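Local coordinates for protein ribonuclease (Nicotiana glutinosa, PDB 1IYB) that probably cleaves RNA as a member of the ribonuclease T2 family and binds guanosine-5'-monophosphate in a guanine-binding pocket, at residues A[5-10]-A[53-58]; A[20-23]-A[27-30]; A[60-65]-A[104-109]; A[163-168]-A[173-178]. All blocks are in the same frame, centred on the assembly; numbering follows the deposited sequence.

Contact 1. Residues A[5-10]-A[53-58]; sequences AQDFDF and SYPSNC
D7 and F8 both turn CG in between their own backbone N and carbonyl carbon (chi1 60° and 74°), the crowded position; D7 then meets P55 and C58, F8 only P55. For D7 that torsion swings the carboxylate over to the 53-58 loop, where its two oxygens divide the work: OD1 of D7 comes to 4.0 Å from CG of P55, while OD2 of D7 lies 3.8 Å from SG of C58. Between these two loops the carboxylate makes only van der Waals contact. The backbone joins in, and the carbonyl O of D7 makes the closest approach of all, 3.6 Å from CG of P55. That pyrrolidine corner, with CG puckered endo, therefore feels both the main chain and the side chain of D7. F8 adds its CB, 4.1 Å from CG of P55, and then its ring leads away from the loop to pack with F11 and P47.

C58 carries SG beside its own N, anti to the carbonyl carbon (chi1 -62°), which leaves the sulfur near D7 while it is tied to C104 in a disulfide. P55 also packs on C104. The second subunit closes in here: S56 OG bonds S56 OG of the other copy, and D7 packs on C58 of that subunit. Past the contact, D9 and F10 both face N48, a classic beta bulge where the incoming chain joins the antiparallel sheet of the T2 fold at strand 10-16.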
loop_
_atom_site.group_PDB
_atom_site.type_symbol
_atom_site.label_atom_id
_atom_site.label_comp_id
_atom_site.label_asym_id
_atom_site.label_seq_id
_atom_site.Cartn_x
_atom_site.Cartn_y
_atom_site.Cartn_z
ATOM N N ALA A 5 -13.158 0.781 -16.783
ATOM C CA ALA A 5 -12.245 1.867 -17.111
ATOM C C ALA A 5 -10.848 1.597 -16.564
ATOM O O ALA A 5 -10.681 0.831 -15.613
ATOM C CB ALA A 5 -12.779 3.179 -16.547
ATOM N N GLN A 6 -9.844 2.220 -17.176
ATOM C CA GLN A 6 -8.465 2.052 -16.732
ATOM C C GLN A 6 -8.323 2.592 -15.319
ATOM O O GLN A 6 -8.862 3.650 -14.997
ATOM C CB GLN A 6 -7.506 2.794 -17.661
ATOM C CG GLN A 6 -7.361 2.166 -19.029
ATOM C CD GLN A 6 -6.229 2.780 -19.825
ATOM O OE1 GLN A 6 -6.319 3.923 -20.279
ATOM N NE2 GLN A 6 -5.147 2.029 -19.988
ATOM N N ASP A 7 -7.591 1.869 -14.477
ATOM C CA ASP A 7 -7.413 2.283 -13.092
ATOM C C ASP A 7 -6.191 3.157 -12.824
ATOM O O ASP A 7 -5.803 3.329 -11.671
ATOM C CB ASP A 7 -7.356 1.057 -12.169
ATOM C CG ASP A 7 -6.214 0.110 -12.509
ATOM O OD1 ASP A 7 -5.163 0.576 -12.996
ATOM O OD2 ASP A 7 -6.362 -1.104 -12.270
ATOM N N PHE A 8 -5.591 3.706 -13.875
ATOM C CA PHE A 8 -4.414 4.562 -13.711
ATOM C C PHE A 8 -4.299 5.547 -14.870
ATOM O O PHE A 8 -4.930 5.368 -15.908
ATOM C CB PHE A 8 -3.140 3.706 -13.615
ATOM C CG PHE A 8 -2.695 3.119 -14.927
ATOM C CD1 PHE A 8 -1.620 3.674 -15.619
ATOM C CD2 PHE A 8 -3.353 2.022 -15.478
ATOM C CE1 PHE A 8 -1.208 3.144 -16.845
ATOM C CE2 PHE A 8 -2.951 1.487 -16.699
ATOM C CZ PHE A 8 -1.875 2.051 -17.385
ATOM N N ASP A 9 -3.482 6.579 -14.687
ATOM C CA ASP A 9 -3.293 7.611 -15.707
ATOM C C ASP A 9 -2.000 7.499 -16.518
ATOM O O ASP A 9 -2.019 7.642 -17.740
ATOM C CB ASP A 9 -3.359 8.992 -15.048
ATOM C CG ASP A 9 -4.749 9.327 -14.533
ATOM O OD1 ASP A 9 -4.855 9.893 -13.422
ATOM O OD2 ASP A 9 -5.730 9.027 -15.250
ATOM N N PHE A 10 -0.880 7.249 -15.845
ATOM C CA PHE A 10 0.411 7.150 -16.525
ATOM C C PHE A 10 1.328 6.198 -15.760
ATOM O O PHE A 10 0.942 5.676 -14.717
ATOM C CB PHE A 10 1.055 8.541 -16.604
ATOM C CG PHE A 10 1.448 9.106 -15.267
ATOM C CD1 PHE A 10 2.704 8.840 -14.721
ATOM C CD2 PHE A 10 0.558 9.888 -14.536
ATOM C CE1 PHE A 10 3.063 9.344 -13.469
ATOM C CE2 PHE A 10 0.906 10.395 -13.286
ATOM C CZ PHE A 10 2.162 10.124 -12.749
ATOM N N SER A 53 -1.728 9.790 -6.234
ATOM C CA SER A 53 -2.059 8.483 -5.680
ATOM C C SER A 53 -1.724 7.439 -6.739
ATOM O O SER A 53 -1.422 7.782 -7.882
ATOM C CB SER A 53 -3.551 8.407 -5.331
ATOM O OG SER A 53 -4.349 8.397 -6.503
ATOM N N TYR A 54 -1.769 6.167 -6.360
ATOM C CA TYR A 54 -1.484 5.100 -7.305
ATOM C C TYR A 54 -2.153 3.802 -6.880
ATOM O O TYR A 54 -2.304 3.526 -5.688
ATOM C CB TYR A 54 0.031 4.890 -7.430
ATOM C CG TYR A 54 0.725 4.529 -6.132
ATOM C CD1 TYR A 54 0.812 3.202 -5.708
ATOM C CD2 TYR A 54 1.289 5.515 -5.329
ATOM C CE1 TYR A 54 1.451 2.867 -4.509
ATOM C CE2 TYR A 54 1.925 5.197 -4.133
ATOM C CZ TYR A 54 2.003 3.874 -3.729
ATOM O OH TYR A 54 2.632 3.566 -2.543
ATOM N N PRO A 55 -2.591 2.998 -7.855
ATOM C CA PRO A 55 -3.237 1.725 -7.531
ATOM C C PRO A 55 -2.151 0.694 -7.225
ATOM O O PRO A 55 -1.024 0.825 -7.696
ATOM C CB PRO A 55 -3.988 1.392 -8.811
ATOM C CG PRO A 55 -3.057 1.920 -9.872
ATOM C CD PRO A 55 -2.626 3.258 -9.306
ATOM N N SER A 56 -2.481 -0.311 -6.421
ATOM C CA SER A 56 -1.520 -1.367 -6.102
ATOM C C SER A 56 -2.226 -2.685 -5.800
ATOM O O SER A 56 -3.323 -2.688 -5.246
ATOM C CB SER A 56 -0.627 -0.965 -4.918
ATOM O OG SER A 56 -1.382 -0.669 -3.758
ATOM N N ASN A 57 -1.585 -3.791 -6.187
ATOM C CA ASN A 57 -2.101 -5.151 -5.986
ATOM C C ASN A 57 -3.516 -5.244 -6.534
ATOM O O ASN A 57 -4.456 -5.567 -5.814
ATOM C CB ASN A 57 -2.101 -5.508 -4.500
ATOM C CG ASN A 57 -0.734 -5.359 -3.864
ATOM O OD1 ASN A 57 -0.542 -4.541 -2.964
ATOM N ND2 ASN A 57 0.227 -6.150 -4.328
ATOM N N CYS A 58 -3.641 -4.995 -7.831
ATOM C CA CYS A 58 -4.930 -4.959 -8.507
ATOM C C CYS A 58 -5.630 -6.247 -8.943
ATOM O O CYS A 58 -6.820 -6.203 -9.261
ATOM C CB CYS A 58 -4.814 -4.022 -9.712
ATOM S SG CYS A 58 -4.404 -2.302 -9.251
#

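Contact 2. Residues A[20-23]-A[27-30]. With 5GP (guanosine-5'-monophosphate), chain C.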
loop_
_atom_site.group_PDB
_atom_site.type_symbol
_atom_site.label_atom_id
_atom_site.label_comp_id
_atom_site.label_asym_id
_atom_site.label_seq_id
_atom_site.Cartn_x
_atom_site.Cartn_y
_atom_site.Cartn_z
ATOM N N SER A 20 23.798 3.159 -4.203
ATOM C CA SER A 20 23.033 3.837 -3.163
ATOM C C SER A 20 22.109 2.898 -2.399
ATOM O O SER A 20 21.638 3.218 -1.308
ATOM C CB SER A 20 22.220 4.980 -3.772
ATOM O OG SER A 20 23.081 6.022 -4.198
ATOM N N TYR A 21 21.825 1.741 -2.981
ATOM C CA TYR A 21 20.976 0.775 -2.300
ATOM C C TYR A 21 21.846 -0.026 -1.335
ATOM O O TYR A 21 21.374 -0.504 -0.304
ATOM C CB TYR A 21 20.339 -0.191 -3.303
ATOM C CG TYR A 21 19.337 -1.143 -2.679
ATOM C CD1 TYR A 21 17.995 -0.792 -2.563
ATOM C CD2 TYR A 21 19.736 -2.388 -2.193
ATOM C CE1 TYR A 21 17.070 -1.657 -1.979
ATOM C CE2 TYR A 21 18.818 -3.263 -1.605
ATOM C CZ TYR A 21 17.490 -2.888 -1.506
ATOM O OH TYR A 21 16.571 -3.749 -0.954
ATOM N N CYS A 22 23.125 -0.141 -1.672
ATOM C CA CYS A 22 24.067 -0.934 -0.889
ATOM C C CYS A 22 24.997 -0.256 0.112
ATOM O O CYS A 22 25.807 -0.936 0.742
ATOM C CB CYS A 22 24.924 -1.760 -1.844
ATOM S SG CYS A 22 24.075 -3.183 -2.595
ATOM N N ASP A 23 24.899 1.059 0.275
ATOM C CA ASP A 23 25.789 1.739 1.212
ATOM C C ASP A 23 25.074 2.388 2.394
ATOM O O ASP A 23 25.576 3.354 2.973
ATOM C CB ASP A 23 26.623 2.785 0.468
ATOM C CG ASP A 23 25.783 3.931 -0.052
ATOM O OD1 ASP A 23 24.543 3.802 -0.043
ATOM O OD2 ASP A 23 26.362 4.954 -0.473
ATOM N N SER A 27 21.464 -3.937 5.270
ATOM C CA SER A 27 22.248 -4.836 4.435
ATOM C C SER A 27 21.658 -5.001 3.044
ATOM O O SER A 27 20.454 -4.856 2.840
ATOM C CB SER A 27 22.350 -6.215 5.091
ATOM O OG SER A 27 21.082 -6.849 5.138
ATOM N N CYS A 28 22.534 -5.292 2.090
ATOM C CA CYS A 28 22.144 -5.545 0.710
ATOM C C CYS A 28 22.948 -6.799 0.364
ATOM O O CYS A 28 23.998 -7.043 0.959
ATOM C CB CYS A 28 22.536 -4.371 -0.206
ATOM S SG CYS A 28 24.124 -4.552 -1.090
ATOM N N CYS A 29 22.444 -7.596 -0.570
ATOM C CA CYS A 29 23.115 -8.824 -0.987
ATOM C C CYS A 29 23.128 -8.924 -2.505
ATOM O O CYS A 29 22.116 -8.661 -3.154
ATOM C CB CYS A 29 22.386 -10.048 -0.421
ATOM S SG CYS A 29 22.655 -10.334 1.356
ATOM N N TYR A 30 24.270 -9.296 -3.074
ATOM C CA TYR A 30 24.352 -9.442 -4.521
ATOM C C TYR A 30 23.604 -10.708 -4.926
ATOM O O TYR A 30 23.452 -11.630 -4.121
ATOM C CB TYR A 30 25.805 -9.581 -4.989
ATOM C CG TYR A 30 26.717 -8.418 -4.664
ATOM C CD1 TYR A 30 26.221 -7.122 -4.525
ATOM C CD2 TYR A 30 28.091 -8.612 -4.547
ATOM C CE1 TYR A 30 27.079 -6.046 -4.276
ATOM C CE2 TYR A 30 28.954 -7.550 -4.300
ATOM C CZ TYR A 30 28.443 -6.273 -4.165
ATOM O OH TYR A 30 29.306 -5.229 -3.925
HETATM P P 5GP C . 7.799 -1.086 -4.759
HETATM O O1P 5GP C . 6.456 -0.620 -4.403
HETATM O O2P 5GP C . 7.872 -1.591 -6.187
HETATM O O3P 5GP C . 8.857 0.044 -4.509
HETATM O "O5'" 5GP C . 8.321 -2.316 -3.812
HETATM C "C5'" 5GP C . 9.707 -2.815 -3.887
HETATM C "C4'" 5GP C . 10.022 -3.983 -2.922
HETATM O "O4'" 5GP C . 10.798 -4.987 -3.716
HETATM C "C3'" 5GP C . 10.919 -3.743 -1.710
HETATM O "O3'" 5GP C . 10.226 -3.262 -0.568
HETATM C "C2'" 5GP C . 11.563 -5.105 -1.429
HETATM O "O2'" 5GP C . 10.746 -5.929 -0.569
HETATM C "C1'" 5GP C . 11.723 -5.691 -2.822
HETATM N N9 5GP C . 13.090 -5.794 -3.425
HETATM C C8 5GP C . 13.814 -6.913 -3.774
HETATM N N7 5GP C . 14.956 -6.679 -4.387
HETATM C C5 5GP C . 14.978 -5.271 -4.442
HETATM C C6 5GP C . 15.981 -4.413 -5.002
HETATM O O6 5GP C . 17.031 -4.729 -5.549
HETATM N N1 5GP C . 15.629 -3.034 -4.857
HETATM C C2 5GP C . 14.458 -2.588 -4.249
HETATM N N2 5GP C . 14.330 -1.245 -4.221
HETATM N N3 5GP C . 13.514 -3.392 -3.724
HETATM C C4 5GP C . 13.843 -4.723 -3.856
#
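C22 and C28 are joined by a disulfide, closing a small loop that follows helix 18-21 and borders the guanine-binding pocket. The two SG atoms, of C22 and C28, lie 2.0 Å apart, and the bridge has a right-handed twist with chi3 at 94°. The two ends are turned differently: C22 sets SG beside its own N, a relaxed torsion, whereas C28 has chi1 at 96°, well off a staggered value, which suggests some strain at C28. Their CA atoms are the nearest across the two segments.

Y21 works on the pocket side. With CG trans to the backbone N (chi1 -175°), its ring reaches out from the helix end, and the guanine base lies over one face of it. The nearest pair is CE1 of Y21 with N1 of the nucleotide, 3.5 Å apart, and CE1 is also 3.6 Å from N2 of 5GP. On the protein side, CD2 of Y21 meets CB of C28 at 4.0 Å, an oblique approach, and L83 and Y175 touch the same side chain. With an alanine here, the base would probably lose the flat surface beneath it and CB of C28 would be left without its aromatic neighbour.

C29, next in the chain, turns away and forms a second disulfide, with C85. That ties the loop to the chain beside L83, whose N bonds the nucleotide. On the far side of the first bridge, SG of C22 sits a loose 4.5 Å from CE1 of Y30.

Contact 3. Residues A[60-65]-A[104-109]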
loop_
_atom_site.group_PDB
_atom_site.type_symbol
_atom_site.label_atom_id
_atom_site.label_comp_id
_atom_site.label_asym_id
_atom_site.label_seq_id
_atom_site.Cartn_x
_atom_site.Cartn_y
_atom_site.Cartn_z
ATOM N N SER A 60 -5.625 -10.337 -7.703
ATOM C CA SER A 60 -5.157 -11.520 -6.990
ATOM C C SER A 60 -5.231 -12.799 -7.819
ATOM O O SER A 60 -4.618 -13.805 -7.465
ATOM C CB SER A 60 -5.974 -11.707 -5.712
ATOM O OG SER A 60 -7.336 -11.944 -6.025
ATOM N N ASN A 61 -5.980 -12.766 -8.916
ATOM C CA ASN A 61 -6.113 -13.949 -9.753
ATOM C C ASN A 61 -5.206 -13.938 -10.972
ATOM O O ASN A 61 -5.384 -14.718 -11.908
ATOM C CB ASN A 61 -7.574 -14.138 -10.150
ATOM C CG ASN A 61 -8.426 -14.543 -8.966
ATOM O OD1 ASN A 61 -8.135 -15.539 -8.307
ATOM N ND2 ASN A 61 -9.462 -13.767 -8.675
ATOM N N SER A 62 -4.221 -13.046 -10.938
ATOM C CA SER A 62 -3.239 -12.941 -12.005
ATOM C C SER A 62 -1.855 -13.033 -11.369
ATOM O O SER A 62 -1.076 -12.082 -11.403
ATOM C CB SER A 62 -3.388 -11.616 -12.746
ATOM O OG SER A 62 -2.369 -11.465 -13.718
ATOM N N PRO A 63 -1.536 -14.185 -10.768
ATOM C CA PRO A 63 -0.230 -14.360 -10.129
ATOM C C PRO A 63 0.921 -14.387 -11.130
ATOM O O PRO A 63 0.736 -14.735 -12.293
ATOM C CB PRO A 63 -0.389 -15.685 -9.387
ATOM C CG PRO A 63 -1.299 -16.446 -10.279
ATOM C CD PRO A 63 -2.341 -15.416 -10.663
ATOM N N TYR A 64 2.106 -13.999 -10.667
ATOM C CA TYR A 64 3.295 -14.003 -11.511
ATOM C C TYR A 64 3.516 -15.421 -12.040
ATOM O O TYR A 64 3.400 -16.394 -11.290
ATOM C CB TYR A 64 4.508 -13.557 -10.690
ATOM C CG TYR A 64 5.832 -13.638 -11.416
ATOM C CD1 TYR A 64 6.108 -12.816 -12.510
ATOM C CD2 TYR A 64 6.820 -14.527 -10.995
ATOM C CE1 TYR A 64 7.339 -12.877 -13.165
ATOM C CE2 TYR A 64 8.052 -14.595 -11.642
ATOM C CZ TYR A 64 8.305 -13.768 -12.723
ATOM O OH TYR A 64 9.529 -13.820 -13.353
ATOM N N ASP A 65 3.823 -15.525 -13.329
ATOM C CA ASP A 65 4.066 -16.812 -13.984
ATOM C C ASP A 65 5.338 -16.668 -14.818
ATOM O O ASP A 65 5.286 -16.253 -15.976
ATOM C CB ASP A 65 2.881 -17.164 -14.890
ATOM C CG ASP A 65 3.031 -18.521 -15.553
ATOM O OD1 ASP A 65 2.143 -18.886 -16.357
ATOM O OD2 ASP A 65 4.026 -19.222 -15.274
ATOM N N CYS A 104 -1.971 -3.806 -12.195
ATOM C CA CYS A 104 -2.756 -2.582 -12.292
ATOM C C CYS A 104 -2.765 -1.993 -13.699
ATOM O O CYS A 104 -3.394 -0.961 -13.941
ATOM C CB CYS A 104 -2.248 -1.553 -11.276
ATOM S SG CYS A 104 -2.391 -2.120 -9.544
ATOM N N ALA A 105 -2.079 -2.656 -14.627
ATOM C CA ALA A 105 -2.033 -2.210 -16.017
ATOM C C ALA A 105 -2.317 -3.394 -16.938
ATOM O O ALA A 105 -1.952 -3.377 -18.112
ATOM C CB ALA A 105 -0.665 -1.612 -16.341
ATOM N N GLU A 106 -2.974 -4.415 -16.387
ATOM C CA GLU A 106 -3.330 -5.637 -17.114
ATOM C C GLU A 106 -4.061 -5.412 -18.430
ATOM O O GLU A 106 -3.961 -6.228 -19.346
ATOM C CB GLU A 106 -4.220 -6.530 -16.246
ATOM C CG GLU A 106 -3.500 -7.358 -15.226
ATOM C CD GLU A 106 -4.456 -8.215 -14.415
ATOM O OE1 GLU A 106 -3.976 -9.094 -13.682
ATOM O OE2 GLU A 106 -5.686 -8.003 -14.500
ATOM N N ASN A 107 -4.818 -4.324 -18.502
ATOM C CA ASN A 107 -5.592 -4.000 -19.691
ATOM C C ASN A 107 -4.705 -3.477 -20.810
ATOM O O ASN A 107 -5.127 -3.416 -21.966
ATOM C CB ASN A 107 -6.653 -2.950 -19.349
ATOM C CG ASN A 107 -6.046 -1.611 -18.952
ATOM O OD1 ASN A 107 -6.216 -0.608 -19.652
ATOM N ND2 ASN A 107 -5.330 -1.588 -17.827
ATOM N N VAL A 108 -3.481 -3.099 -20.457
ATOM C CA VAL A 108 -2.530 -2.563 -21.420
ATOM C C VAL A 108 -1.444 -3.573 -21.785
ATOM O O VAL A 108 -1.109 -3.733 -22.958
ATOM C CB VAL A 108 -1.863 -1.280 -20.871
ATOM C CG1 VAL A 108 -0.843 -0.752 -21.862
ATOM C CG2 VAL A 108 -2.922 -0.225 -20.590
ATOM N N PHE A 109 -0.898 -4.254 -20.780
ATOM C CA PHE A 109 0.157 -5.245 -21.007
ATOM C C PHE A 109 -0.107 -6.532 -20.233
ATOM O O PHE A 109 -0.554 -6.476 -19.087
ATOM C CB PHE A 109 1.524 -4.746 -20.501
ATOM C CG PHE A 109 2.039 -3.509 -21.174
ATOM C CD1 PHE A 109 2.276 -2.355 -20.431
ATOM C CD2 PHE A 109 2.362 -3.512 -22.525
ATOM C CE1 PHE A 109 2.832 -1.226 -21.022
ATOM C CE2 PHE A 109 2.919 -2.384 -23.127
ATOM C CZ PHE A 109 3.154 -1.241 -22.371
#
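S62 and E106 meet at the surface of the T2 fold, where the loop before helix 73-79 meets the loop linking helices 91-102 and 111-124. The touch is a single carboxylate end against a serine. OE1 of E106 lies 2.9 Å from OG of S62. The approach of the same oxygen to the serine CB is too short in the model to carry weight. E106 reaches across because its chain is fully stretched beyond CG, chi2 at 180°; S62 meets it with OG trans to its own N (chi1 175°).

One shell out, the other carboxylate oxygen, OE2 of E106, lies close to OD2 of D59. Two like charges so near would be unfavourable, and one of the pair may carry a proton. The serine loop is also bonded to helices 91-102 and 111-124: S62 O takes a bond from W98 NE1, Y64 N gives one to E99 OE1, and Q111 bonds P63 O and D65 N through the two atoms of its amide.

The glutamate rides on a tight turn that starts at the residue before it. A105 O accepts from V108 N at 2.8 Å and from F109 N at 3.0 Å, and C104 fixes the start of this segment through its disulfide to C58. At the end of the turn, CG1 of V108 lies 3.7 Å above the plane of the F109 ring, over its centre.

Contact 4. Residues A[163-168]-A[173-178]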
loop_
_atom_site.group_PDB
_atom_site.type_symbol
_atom_site.label_atom_id
_atom_site.label_comp_id
_atom_site.label_asym_id
_atom_site.label_seq_id
_atom_site.Cartn_x
_atom_site.Cartn_y
_atom_site.Cartn_z
ATOM N N GLU A 163 15.039 10.836 -6.865
ATOM C CA GLU A 163 14.800 10.449 -5.477
ATOM C C GLU A 163 16.131 10.155 -4.809
ATOM O O GLU A 163 17.000 9.513 -5.400
ATOM C CB GLU A 163 13.928 9.193 -5.403
ATOM C CG GLU A 163 13.521 8.819 -3.984
ATOM C CD GLU A 163 12.967 7.409 -3.877
ATOM O OE1 GLU A 163 12.477 6.879 -4.895
ATOM O OE2 GLU A 163 13.015 6.837 -2.769
ATOM N N CYS A 164 16.280 10.618 -3.573
ATOM C CA CYS A 164 17.503 10.409 -2.812
ATOM C C CYS A 164 17.240 9.651 -1.525
ATOM O O CYS A 164 16.119 9.629 -1.022
ATOM C CB CYS A 164 18.135 11.757 -2.446
ATOM S SG CYS A 164 18.720 12.708 -3.880
ATOM N N ASN A 165 18.281 9.003 -1.018
ATOM C CA ASN A 165 18.201 8.316 0.261
ATOM C C ASN A 165 19.498 8.692 0.970
ATOM O O ASN A 165 20.259 9.517 0.463
ATOM C CB ASN A 165 18.022 6.791 0.105
ATOM C CG ASN A 165 19.266 6.067 -0.393
ATOM O OD1 ASN A 165 19.353 4.842 -0.274
ATOM N ND2 ASN A 165 20.210 6.796 -0.958
ATOM N N VAL A 166 19.754 8.122 2.138
ATOM C CA VAL A 166 20.961 8.474 2.871
ATOM C C VAL A 166 21.887 7.283 3.053
ATOM O O VAL A 166 21.429 6.167 3.281
ATOM C CB VAL A 166 20.606 9.045 4.261
ATOM C CG1 VAL A 166 21.864 9.495 4.976
ATOM C CG2 VAL A 166 19.631 10.203 4.113
ATOM N N ASP A 167 23.190 7.524 2.943
ATOM C CA ASP A 167 24.167 6.456 3.121
ATOM C C ASP A 167 24.475 6.346 4.609
ATOM O O ASP A 167 23.793 6.956 5.431
ATOM C CB ASP A 167 25.445 6.749 2.324
ATOM C CG ASP A 167 26.212 7.953 2.849
ATOM O OD1 ASP A 167 27.192 8.358 2.190
ATOM O OD2 ASP A 167 25.848 8.489 3.916
ATOM N N GLU A 168 25.497 5.572 4.959
ATOM C CA GLU A 168 25.856 5.409 6.362
ATOM C C GLU A 168 26.447 6.690 6.944
ATOM O O GLU A 168 26.186 7.032 8.097
ATOM C CB GLU A 168 26.857 4.263 6.530
ATOM C CG GLU A 168 26.334 2.909 6.089
ATOM C CD GLU A 168 27.232 1.769 6.529
ATOM O OE1 GLU A 168 27.352 1.546 7.753
ATOM O OE2 GLU A 168 27.819 1.097 5.653
ATOM N N GLN A 173 22.249 11.083 -1.212
ATOM C CA GLN A 173 22.780 10.521 -2.444
ATOM C C GLN A 173 21.732 10.186 -3.500
ATOM O O GLN A 173 20.568 9.925 -3.182
ATOM C CB GLN A 173 23.571 9.256 -2.110
ATOM C CG GLN A 173 22.737 8.225 -1.372
ATOM C CD GLN A 173 23.522 6.996 -0.958
ATOM O OE1 GLN A 173 22.942 6.010 -0.504
ATOM N NE2 GLN A 173 24.841 7.048 -1.102
ATOM N N LEU A 174 22.168 10.196 -4.755
ATOM C CA LEU A 174 21.306 9.871 -5.891
ATOM C C LEU A 174 20.907 8.406 -5.754
ATOM O O LEU A 174 21.755 7.520 -5.847
ATOM C CB LEU A 174 22.073 10.078 -7.199
ATOM C CG LEU A 174 21.359 9.741 -8.511
ATOM C CD1 LEU A 174 20.112 10.592 -8.646
ATOM C CD2 LEU A 174 22.301 9.976 -9.681
ATOM N N TYR A 175 19.618 8.154 -5.556
ATOM C CA TYR A 175 19.130 6.792 -5.366
ATOM C C TYR A 175 18.294 6.239 -6.525
ATOM O O TYR A 175 18.639 5.206 -7.099
ATOM C CB TYR A 175 18.358 6.746 -4.044
ATOM C CG TYR A 175 17.679 5.440 -3.724
ATOM C CD1 TYR A 175 18.312 4.220 -3.956
ATOM C CD2 TYR A 175 16.407 5.425 -3.155
ATOM C CE1 TYR A 175 17.691 3.018 -3.628
ATOM C CE2 TYR A 175 15.782 4.234 -2.824
ATOM C CZ TYR A 175 16.428 3.035 -3.063
ATOM O OH TYR A 175 15.807 1.851 -2.738
ATOM N N GLN A 176 17.196 6.902 -6.871
ATOM C CA GLN A 176 16.369 6.422 -7.975
ATOM C C GLN A 176 16.004 7.547 -8.931
ATOM O O GLN A 176 15.946 8.716 -8.541
ATOM C CB GLN A 176 15.084 5.765 -7.454
ATOM C CG GLN A 176 15.318 4.669 -6.425
ATOM C CD GLN A 176 14.120 3.761 -6.258
ATOM O OE1 GLN A 176 14.030 2.718 -6.898
ATOM N NE2 GLN A 176 13.186 4.159 -5.403
ATOM N N ILE A 177 15.767 7.186 -10.186
ATOM C CA ILE A 177 15.402 8.150 -11.213
ATOM C C ILE A 177 14.108 7.695 -11.874
ATOM O O ILE A 177 13.986 6.545 -12.298
ATOM C CB ILE A 177 16.533 8.292 -12.251
ATOM C CG1 ILE A 177 17.752 8.922 -11.570
ATOM C CG2 ILE A 177 16.073 9.145 -13.438
ATOM C CD1 ILE A 177 18.934 9.150 -12.483
ATOM N N TYR A 178 13.145 8.613 -11.933
ATOM C CA TYR A 178 11.818 8.364 -12.496
ATOM C C TYR A 178 11.619 9.042 -13.852
ATOM O O TYR A 178 11.920 10.226 -14.015
ATOM C CB TYR A 178 10.738 8.902 -11.545
ATOM C CG TYR A 178 10.646 8.254 -10.178
ATOM C CD1 TYR A 178 11.758 8.165 -9.336
ATOM C CD2 TYR A 178 9.424 7.782 -9.701
ATOM C CE1 TYR A 178 11.648 7.625 -8.051
ATOM C CE2 TYR A 178 9.303 7.243 -8.421
ATOM C CZ TYR A 178 10.415 7.167 -7.603
ATOM O OH TYR A 178 10.286 6.641 -6.337
#
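Strands 161-166 and 172-182 run antiparallel, and O of E163 accepts from both Y175 N and Q176 N, each at 3.0 Å. Beyond that point the register slips by one residue.

E163, its chain extended, lays its carboxylate beside Q176 and Y175. OE1 of E163 takes two bonds from opposite faces of the carboxylate plane: Y178 OH at 2.6 Å, with the oxygen at the edge of the Y178 ring, and Q176 NE2 at 2.9 Å. Replacing this glutamate by an alanine would probably leave the Y178 hydroxyl and Q176 NE2 without their shared acceptor, and the Q176 amide freer to turn. The other end of the Q176 amide, OE1, bonds ND1 of H43, a pocket residue.

Y175 is held between neighbours. The amide of N165 stacks on one face, its plane 5° from the ring's, while CG of Q176 lies 3.5 Å above the opposite face. ND2 of N165 also bonds OE1 of Q173 at 2.9 Å, and Q173 turns its NE2 to D23.

Y175 and Q176 together facing E163 make a classic beta bulge, in a hairpin at the sheet edge that presents Y175 to the bound guanosine-5'-monophosphate.

Contact 2 lies, along the chain, inside the loop closed by contact 1; contacts 3 and 4 follow, with contact 4 last. Contacts 1 and 3 are near neighbours, centres 12 Å apart, joined by the C58-C104 disulfide, and both face the second subunit. Contacts 2 and 4 are equally close, 12 Å between centres, with S20 and D23 reaching the 172-182 strand, and each supplies an aromatic residue to the nucleotide pocket. The two pairs stand apart: centres of contacts 1 and 2 are 30 Å from each other, on opposite sides of the chain's centre. Strand 10-16 starts in contact 1 and ends at Q16 of the pocket, beside strand 172-182, which carries contact 4.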